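Side-chain contacts in putative type VI secretion protein (Escherichia coli, PDB 6SKI), which is probably a phospholipase toxin, an effector carried by the VgrG spike of the type VI secretion system to hydrolyse lipids of target cells: residues Y99-I102 with H103-N106; N414-A417 with N418-L421; D74-S77 with C78-F81. One frame throughout, in Å; residues are numbered along the deposited sequence.

Contact 1 (Y99-I102 with H103-N106)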
ATOM      1  N   TYR A  99       6.806   5.201   9.070  1.00 49.13           N
ATOM      2  CA  TYR A  99       5.774   5.833   8.264  1.00 49.13           C
ATOM      3  C   TYR A  99       6.130   5.738   6.788  1.00 49.13           C
ATOM      4  O   TYR A  99       7.264   6.013   6.387  1.00 49.13           O
ATOM      5  CB  TYR A  99       5.618   7.292   8.679  1.00 49.13           C
ATOM      6  CG  TYR A  99       4.992   7.464  10.037  1.00 49.13           C
ATOM      7  CD1 TYR A  99       3.822   6.803  10.370  1.00 49.13           C
ATOM      8  CD2 TYR A  99       5.577   8.281  10.991  1.00 49.13           C
ATOM      9  CE1 TYR A  99       3.247   6.955  11.609  1.00 49.13           C
ATOM     10  CE2 TYR A  99       5.010   8.438  12.236  1.00 49.13           C
ATOM     11  CZ  TYR A  99       3.844   7.774  12.540  1.00 49.13           C
ATOM     12  OH  TYR A  99       3.272   7.926  13.781  1.00 49.13           O
ATOM     13  N   SER A 100       5.158   5.340   5.977  1.00 44.98           N
ATOM     14  CA  SER A 100       5.372   5.217   4.543  1.00 44.98           C
ATOM     15  C   SER A 100       5.180   6.581   3.895  1.00 44.98           C
ATOM     16  O   SER A 100       4.923   7.585   4.563  1.00 44.98           O
ATOM     17  CB  SER A 100       4.434   4.174   3.949  1.00 44.98           C
ATOM     18  OG  SER A 100       3.164   4.225   4.566  1.00 44.98           O
ATOM     19  N   ASN A 101       5.283   6.632   2.574  1.00 42.82           N
ATOM     20  CA  ASN A 101       5.035   7.865   1.849  1.00 42.82           C
ATOM     21  C   ASN A 101       3.552   8.122   1.656  1.00 42.82           C
ATOM     22  O   ASN A 101       3.164   9.262   1.389  1.00 42.82           O
ATOM     23  CB  ASN A 101       5.729   7.823   0.487  1.00 42.82           C
ATOM     24  CG  ASN A 101       7.171   8.259   0.558  1.00 42.82           C
ATOM     25  OD1 ASN A 101       7.606   8.833   1.551  1.00 42.82           O
ATOM     26  ND2 ASN A 101       7.924   7.980  -0.493  1.00 42.82           N
ATOM     27  N   ILE A 102       2.718   7.094   1.811  1.00 42.53           N
ATOM     28  CA  ILE A 102       1.276   7.296   1.797  1.00 42.53           C
ATOM     29  C   ILE A 102       0.836   8.014   3.062  1.00 42.53           C
ATOM     30  O   ILE A 102      -0.061   8.863   3.030  1.00 42.53           O
ATOM     31  CB  ILE A 102       0.555   5.948   1.618  1.00 42.53           C
ATOM     32  CG1 ILE A 102       0.937   5.326   0.278  1.00 42.53           C
ATOM     33  CG2 ILE A 102      -0.944   6.123   1.713  1.00 42.53           C
ATOM     34  CD1 ILE A 102       0.595   6.192  -0.899  1.00 42.53           C
ATOM     35  N   HIS A 103       1.478   7.709   4.190  1.00 44.16           N
ATOM     36  CA  HIS A 103       1.229   8.453   5.418  1.00 44.16           C
ATOM     37  C   HIS A 103       1.528   9.935   5.234  1.00 44.16           C
ATOM     38  O   HIS A 103       0.736  10.797   5.627  1.00 44.16           O
ATOM     39  CB  HIS A 103       2.076   7.876   6.550  1.00 44.16           C
ATOM     40  CG  HIS A 103       1.920   8.600   7.849  1.00 44.16           C
ATOM     41  ND1 HIS A 103       2.772   9.609   8.241  1.00 44.16           N
ATOM     42  CD2 HIS A 103       1.025   8.452   8.853  1.00 44.16           C
ATOM     43  CE1 HIS A 103       2.399  10.062   9.424  1.00 44.16           C
ATOM     44  NE2 HIS A 103       1.343   9.374   9.819  1.00 44.16           N
ATOM     45  N   TRP A 104       2.670  10.247   4.626  1.00 45.39           N
ATOM     46  CA  TRP A 104       3.067  11.640   4.462  1.00 45.39           C
ATOM     47  C   TRP A 104       2.204  12.342   3.426  1.00 45.39           C
ATOM     48  O   TRP A 104       1.902  13.530   3.568  1.00 45.39           O
ATOM     49  CB  TRP A 104       4.541  11.713   4.082  1.00 45.39           C
ATOM     50  CG  TRP A 104       5.438  11.202   5.150  1.00 45.39           C
ATOM     51  CD1 TRP A 104       6.329  10.182   5.047  1.00 45.39           C
ATOM     52  CD2 TRP A 104       5.532  11.682   6.494  1.00 45.39           C
ATOM     53  NE1 TRP A 104       6.972   9.991   6.241  1.00 45.39           N
ATOM     54  CE2 TRP A 104       6.500  10.903   7.147  1.00 45.39           C
ATOM     55  CE3 TRP A 104       4.890  12.698   7.206  1.00 45.39           C
ATOM     56  CZ2 TRP A 104       6.843  11.105   8.478  1.00 45.39           C
ATOM     57  CZ3 TRP A 104       5.232  12.896   8.524  1.00 45.39           C
ATOM     58  CH2 TRP A 104       6.199  12.104   9.148  1.00 45.39           C
ATOM     59  N   LEU A 105       1.808  11.631   2.371  1.00 42.96           N
ATOM     60  CA  LEU A 105       0.887  12.210   1.402  1.00 42.96           C
ATOM     61  C   LEU A 105      -0.464  12.494   2.040  1.00 42.96           C
ATOM     62  O   LEU A 105      -1.099  13.509   1.733  1.00 42.96           O
ATOM     63  CB  LEU A 105       0.727  11.272   0.210  1.00 42.96           C
ATOM     64  CG  LEU A 105       1.834  11.286  -0.838  1.00 42.96           C
ATOM     65  CD1 LEU A 105       1.623  10.151  -1.811  1.00 42.96           C
ATOM     66  CD2 LEU A 105       1.898  12.607  -1.565  1.00 42.96           C
ATOM     67  N   ASN A 106      -0.925  11.608   2.922  1.00 43.66           N
ATOM     68  CA  ASN A 106      -2.162  11.850   3.653  1.00 43.66           C
ATOM     69  C   ASN A 106      -2.032  13.071   4.552  1.00 43.66           C
ATOM     70  O   ASN A 106      -2.923  13.925   4.593  1.00 43.66           O
ATOM     71  CB  ASN A 106      -2.533  10.608   4.463  1.00 43.66           C
ATOM     72  CG  ASN A 106      -3.925  10.682   5.040  1.00 43.66           C
ATOM     73  OD1 ASN A 106      -4.914  10.507   4.333  1.00 43.66           O
ATOM     74  ND2 ASN A 106      -4.012  10.937   6.337  1.00 43.66           N
TER
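Tyr99 lays its phenol ring flat on the imidazole of His103, face to face, with the ring centroids of Tyr99 and His103 3.9 Å apart and the planes only 9° from parallel. CE1 of His103 sits over the middle of the phenol ring, and CD1 of Tyr99 answers it over the middle of the imidazole. His103 has its CG anti to the backbone N (chi1 178°), which helps lay the imidazole alongside Tyr99, just ahead of the N-cap Ser100. Trp104 completes an aromatic cluster: Tyr99 turns an edge to its face in an offset edge-to-face pair, centroids of the Tyr99 ring and the Trp104 six-membered ring 5.7 Å apart, planes at 77°. ND1 of His103 also lies over a face of that indole.

Next to the rings the helix begins. The bond from Trp104 N to Ser100 O is weak, whereas Leu105 N to Asn101 O closes at 2.9 Å. On the buried flank CD1 of Ile102 meets CD1 of Leu105 at 4.2 Å. Farther out, the hydroxyl of Ser100 is hydrogen-bonded to OD1 of Asp44. Phe42 and Phe194 receive Ile102 and Leu105 from strands 22-43 and 184-195, the packing of a helix start against the central sheet of an alpha/beta-hydrolase fold.

Contact 2 (N414-A417 with N418-L421)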
ATOM      1  N   ASN A 414      17.256   6.627   5.791  1.00 47.96           N
ATOM      2  CA  ASN A 414      15.975   6.455   5.119  1.00 47.96           C
ATOM      3  C   ASN A 414      15.532   7.703   4.361  1.00 47.96           C
ATOM      4  O   ASN A 414      14.328   7.915   4.179  1.00 47.96           O
ATOM      5  CB  ASN A 414      14.907   6.047   6.132  1.00 47.96           C
ATOM      6  CG  ASN A 414      14.467   7.197   7.012  1.00 47.96           C
ATOM      7  OD1 ASN A 414      15.251   8.090   7.323  1.00 47.96           O
ATOM      8  ND2 ASN A 414      13.206   7.180   7.420  1.00 47.96           N
ATOM      9  N   ASP A 415      16.471   8.524   3.908  1.00 48.59           N
ATOM     10  CA  ASP A 415      16.152   9.833   3.361  1.00 48.59           C
ATOM     11  C   ASP A 415      15.803   9.816   1.879  1.00 48.59           C
ATOM     12  O   ASP A 415      15.501  10.875   1.324  1.00 48.59           O
ATOM     13  CB  ASP A 415      17.324  10.790   3.585  1.00 48.59           C
ATOM     14  CG  ASP A 415      17.602  11.036   5.046  1.00 48.59           C
ATOM     15  OD1 ASP A 415      16.741  11.631   5.724  1.00 48.59           O
ATOM     16  OD2 ASP A 415      18.682  10.632   5.520  1.00 48.59           O
ATOM     17  N   TRP A 416      15.835   8.663   1.218  1.00 44.65           N
ATOM     18  CA  TRP A 416      15.513   8.619  -0.201  1.00 44.65           C
ATOM     19  C   TRP A 416      14.020   8.462  -0.450  1.00 44.65           C
ATOM     20  O   TRP A 416      13.533   8.820  -1.533  1.00 44.65           O
ATOM     21  CB  TRP A 416      16.283   7.482  -0.879  1.00 44.65           C
ATOM     22  CG  TRP A 416      16.122   7.471  -2.358  1.00 44.65           C
ATOM     23  CD1 TRP A 416      15.400   6.586  -3.097  1.00 44.65           C
ATOM     24  CD2 TRP A 416      16.685   8.403  -3.283  1.00 44.65           C
ATOM     25  NE1 TRP A 416      15.483   6.904  -4.428  1.00 44.65           N
ATOM     26  CE2 TRP A 416      16.267   8.018  -4.568  1.00 44.65           C
ATOM     27  CE3 TRP A 416      17.505   9.526  -3.149  1.00 44.65           C
ATOM     28  CZ2 TRP A 416      16.640   8.714  -5.711  1.00 44.65           C
ATOM     29  CZ3 TRP A 416      17.873  10.214  -4.282  1.00 44.65           C
ATOM     30  CH2 TRP A 416      17.442   9.807  -5.547  1.00 44.65           C
ATOM     31  N   ALA A 417      13.270   8.009   0.548  1.00 43.72           N
ATOM     32  CA  ALA A 417      11.827   7.992   0.436  1.00 43.72           C
ATOM     33  C   ALA A 417      11.237   9.384   0.539  1.00 43.72           C
ATOM     34  O   ALA A 417      10.138   9.610   0.034  1.00 43.72           O
ATOM     35  CB  ALA A 417      11.221   7.091   1.512  1.00 43.72           C
ATOM     36  N   ASN A 418      11.974  10.339   1.106  1.00 45.08           N
ATOM     37  CA  ASN A 418      11.546  11.730   1.049  1.00 45.08           C
ATOM     38  C   ASN A 418      11.701  12.285  -0.361  1.00 45.08           C
ATOM     39  O   ASN A 418      10.866  13.068  -0.825  1.00 45.08           O
ATOM     40  CB  ASN A 418      12.344  12.557   2.049  1.00 45.08           C
ATOM     41  CG  ASN A 418      12.096  12.136   3.477  1.00 45.08           C
ATOM     42  OD1 ASN A 418      11.044  11.590   3.799  1.00 45.08           O
ATOM     43  ND2 ASN A 418      13.069  12.378   4.342  1.00 45.08           N
ATOM     44  N   VAL A 419      12.757  11.873  -1.063  1.00 44.48           N
ATOM     45  CA  VAL A 419      12.911  12.249  -2.463  1.00 44.48           C
ATOM     46  C   VAL A 419      11.783  11.659  -3.295  1.00 44.48           C
ATOM     47  O   VAL A 419      11.190  12.339  -4.141  1.00 44.48           O
ATOM     48  CB  VAL A 419      14.289  11.800  -2.982  1.00 44.48           C
ATOM     49  CG1 VAL A 419      14.440  12.132  -4.453  1.00 44.48           C
ATOM     50  CG2 VAL A 419      15.397  12.433  -2.169  1.00 44.48           C
ATOM     51  N   CYS A 420      11.463  10.385  -3.062  1.00 43.81           N
ATOM     52  CA  CYS A 420      10.358   9.770  -3.792  1.00 43.81           C
ATOM     53  C   CYS A 420       9.030  10.437  -3.454  1.00 43.81           C
ATOM     54  O   CYS A 420       8.169  10.597  -4.328  1.00 43.81           O
ATOM     55  CB  CYS A 420      10.313   8.279  -3.482  1.00 43.81           C
ATOM     56  SG  CYS A 420      11.795   7.415  -4.019  1.00 43.81           S
ATOM     57  N   LEU A 421       8.865  10.849  -2.197  1.00 43.33           N
ATOM     58  CA  LEU A 421       7.705  11.629  -1.793  1.00 43.33           C
ATOM     59  C   LEU A 421       7.608  12.919  -2.586  1.00 43.33           C
ATOM     60  O   LEU A 421       6.528  13.297  -3.043  1.00 43.33           O
ATOM     61  CB  LEU A 421       7.794  11.940  -0.303  1.00 43.33           C
ATOM     62  CG  LEU A 421       6.585  12.621   0.321  1.00 43.33           C
ATOM     63  CD1 LEU A 421       5.353  11.756   0.196  1.00 43.33           C
ATOM     64  CD2 LEU A 421       6.883  12.944   1.756  1.00 43.33           C
TER
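Trp416 holds CG of its indole trans to the main-chain nitrogen (chi1 -174°), which lays the ring along the flank of the helix beside Val419 and Cys420 of the following turn. Val419 has CG1 anti to its own N and CG2 anti to the carbonyl carbon, and this rotation presents both methyls to the indole. CG1 takes the face: it stands 4.0 Å from the centroid of the six-membered ring of Trp416, just 14° off the ring normal, a clean CH-pi contact. CG2 settles at the CE3 corner, 3.7 Å from that atom of Trp416.

Cys420 works on the five-membered ring instead. Its SG lies 4.2 Å from the centroid of that Trp416 ring, coming in obliquely, 38° off the normal, in a sulfur-aromatic contact. The closest indole atom to the sulfur is the ring nitrogen, Trp416 NE1 to Cys420 SG being 3.7 Å. The two residues thus share the indole, one half each.

The backbone fixes this spacing. Cys420 N bonds to Trp416 O at 3.0 Å, and Leu421 N to Ala417 O at 2.9 Å. On another side of the turn Asp415 and Asn418 come only loosely together, and the amide of Asn418 makes a weak bond to Glu444 O.

Outside the turn, Leu306 and Pro307 pack on the indole, Leu306 also reaching Cys420, while Ala455 and Ala458 of helix 452-466 meet Val419. The whole is the buried N-terminal part of helix 416-431, its i to i+3 and i to i+4 neighbours gathered round a tryptophan that joins this helix to the end of strand 303-306.

Contact 3 (D74-S77 with C78-F81)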
ATOM      1  N   ASP A  74      19.651 -28.507   7.677  1.00 59.49           N
ATOM      2  CA  ASP A  74      20.379 -27.402   7.065  1.00 59.49           C
ATOM      3  C   ASP A  74      19.697 -26.070   7.342  1.00 59.49           C
ATOM      4  O   ASP A  74      20.366 -25.045   7.487  1.00 59.49           O
ATOM      5  CB  ASP A  74      20.516 -27.636   5.563  1.00 59.49           C
ATOM      6  CG  ASP A  74      21.696 -28.521   5.218  1.00 59.49           C
ATOM      7  OD1 ASP A  74      22.491 -28.838   6.127  1.00 59.49           O
ATOM      8  OD2 ASP A  74      21.828 -28.903   4.038  1.00 59.49           O
ATOM      9  N   ALA A  75      18.368 -26.063   7.423  1.00 57.71           N
ATOM     10  CA  ALA A  75      17.661 -24.826   7.733  1.00 57.71           C
ATOM     11  C   ALA A  75      17.933 -24.376   9.163  1.00 57.71           C
ATOM     12  O   ALA A  75      18.144 -23.183   9.419  1.00 57.71           O
ATOM     13  CB  ALA A  75      16.166 -25.013   7.499  1.00 57.71           C
ATOM     14  N   GLN A  76      17.949 -25.316  10.110  1.00 58.46           N
ATOM     15  CA  GLN A  76      18.292 -24.946  11.476  1.00 58.46           C
ATOM     16  C   GLN A  76      19.750 -24.524  11.580  1.00 58.46           C
ATOM     17  O   GLN A  76      20.082 -23.637  12.374  1.00 58.46           O
ATOM     18  CB  GLN A  76      17.996 -26.100  12.429  1.00 58.46           C
ATOM     19  CG  GLN A  76      18.329 -25.790  13.871  1.00 58.46           C
ATOM     20  CD  GLN A  76      17.366 -24.797  14.479  1.00 58.46           C
ATOM     21  OE1 GLN A  76      17.759 -23.716  14.913  1.00 58.46           O
ATOM     22  NE2 GLN A  76      16.092 -25.160  14.515  1.00 58.46           N
ATOM     23  N   SER A  77      20.623 -25.110  10.762  1.00 59.05           N
ATOM     24  CA  SER A  77      22.006 -24.657  10.733  1.00 59.05           C
ATOM     25  C   SER A  77      22.126 -23.259  10.146  1.00 59.05           C
ATOM     26  O   SER A  77      22.968 -22.480  10.595  1.00 59.05           O
ATOM     27  CB  SER A  77      22.870 -25.637   9.941  1.00 59.05           C
ATOM     28  OG  SER A  77      22.704 -26.961  10.409  1.00 59.05           O
ATOM     29  N   CYS A  78      21.292 -22.920   9.161  1.00 58.41           N
ATOM     30  CA  CYS A  78      21.268 -21.557   8.639  1.00 58.41           C
ATOM     31  C   CYS A  78      20.821 -20.572   9.709  1.00 58.41           C
ATOM     32  O   CYS A  78      21.408 -19.491   9.858  1.00 58.41           O
ATOM     33  CB  CYS A  78      20.338 -21.471   7.430  1.00 58.41           C
ATOM     34  SG  CYS A  78      20.920 -22.289   5.936  1.00 58.41           S
ATOM     35  N   GLU A  79      19.776 -20.930  10.458  1.00 59.30           N
ATOM     36  CA  GLU A  79      19.324 -20.071  11.549  1.00 59.30           C
ATOM     37  C   GLU A  79      20.415 -19.887  12.595  1.00 59.30           C
ATOM     38  O   GLU A  79      20.647 -18.769  13.070  1.00 59.30           O
ATOM     39  CB  GLU A  79      18.067 -20.651  12.191  1.00 59.30           C
ATOM     40  CG  GLU A  79      17.557 -19.835  13.361  1.00 59.30           C
ATOM     41  CD  GLU A  79      16.067 -19.974  13.567  1.00 59.30           C
ATOM     42  OE1 GLU A  79      15.303 -19.247  12.898  1.00 59.30           O
ATOM     43  OE2 GLU A  79      15.658 -20.808  14.400  1.00 59.30           O
ATOM     44  N   ASP A  80      21.095 -20.973  12.965  1.00 59.48           N
ATOM     45  CA  ASP A  80      22.173 -20.890  13.946  1.00 59.48           C
ATOM     46  C   ASP A  80      23.327 -20.039  13.428  1.00 59.48           C
ATOM     47  O   ASP A  80      23.906 -19.244  14.176  1.00 59.48           O
ATOM     48  CB  ASP A  80      22.656 -22.296  14.293  1.00 59.48           C
ATOM     49  CG  ASP A  80      21.804 -22.959  15.352  1.00 59.48           C
ATOM     50  OD1 ASP A  80      20.772 -22.373  15.736  1.00 59.48           O
ATOM     51  OD2 ASP A  80      22.159 -24.072  15.791  1.00 59.48           O
ATOM     52  N   PHE A  81      23.669 -20.199  12.149  1.00 55.98           N
ATOM     53  CA  PHE A  81      24.709 -19.393  11.523  1.00 55.98           C
ATOM     54  C   PHE A  81      24.376 -17.912  11.626  1.00 55.98           C
ATOM     55  O   PHE A  81      25.196 -17.106  12.081  1.00 55.98           O
ATOM     56  CB  PHE A  81      24.843 -19.818  10.060  1.00 55.98           C
ATOM     57  CG  PHE A  81      26.128 -19.406   9.404  1.00 55.98           C
ATOM     58  CD1 PHE A  81      27.077 -18.666  10.079  1.00 55.98           C
ATOM     59  CD2 PHE A  81      26.375 -19.757   8.091  1.00 55.98           C
ATOM     60  CE1 PHE A  81      28.247 -18.298   9.458  1.00 55.98           C
ATOM     61  CE2 PHE A  81      27.540 -19.390   7.470  1.00 55.98           C
ATOM     62  CZ  PHE A  81      28.474 -18.658   8.152  1.00 55.98           C
TER
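Cys78 lies back over the carbonyls of the preceding turn, its CB 3.4 Å from Ala75 O and its SG 3.2 Å from Asp74 O. The sulfur gets there because it is anti to its own carbonyl carbon and beside the backbone N (chi1 -70°), the rotation that runs a helix side chain back toward the N-terminal end. Asp80 is likewise close to the main chain of the turn before it, its CB 3.5 Å from Gln76 O. Glu79 instead runs outward from the helix, its OE2 in a salt bridge with Lys520.

Gln76 bends at its second torsion and so brings its amide in among the two acids. It crosses both obliquely, the amide plane 69° from the carboxylate of Glu79 and 58° from that of Asp80. Asp80 is also in a long, weak ion pair with Arg382.

Four main-chain bonds of the i to i+4 kind run unbroken through the segment, from Asp74 to Phe81, with Phe81 N to Ser77 O at 2.8 Å. Ser77 keeps its hydroxyl on the helix too, bonded to Lys73 O one turn earlier.

Around the helix the faces have different neighbours. Cys78, Asp74 and Ser77 pack on Phe337 of strand 328-341, and the ring of Phe81 meets Phe331 of the same strand. Asp74 and Ser77 also touch Gln400 of strand 398-409, and Phe81 touches Ala404 there. Ala75, Gln76 and Glu79 instead touch Phe522 of strand 521-523. This is a regular alpha-helix, packed between strands 328-341 and 398-409 and strand 521-523, well away from the centre of the chain.

In the fold
Contacts 1 and 2 belong to one buried junction, their centres 11 Å apart: Asn101 ND2 probably donates a hydrogen bond to Ala417 O at 2.8 Å, and Leu421 CD2 packs on Trp104 CB at 3.5 Å, so helix 101-108 and helix 416-431 meet near their N-terminal ends. Asn101 and Leu105 touch Phe244, next in sequence to Asp245, which with Ser197 and His310 has the geometry of a Ser-His-Asp triad and is probably part of the phospholipase site. Contact 3 stands apart, its centre 37 Å from that of contact 1 and 35 Å from that of contact 2, although helix 72-85 directly precedes helix 101-108 among the helices.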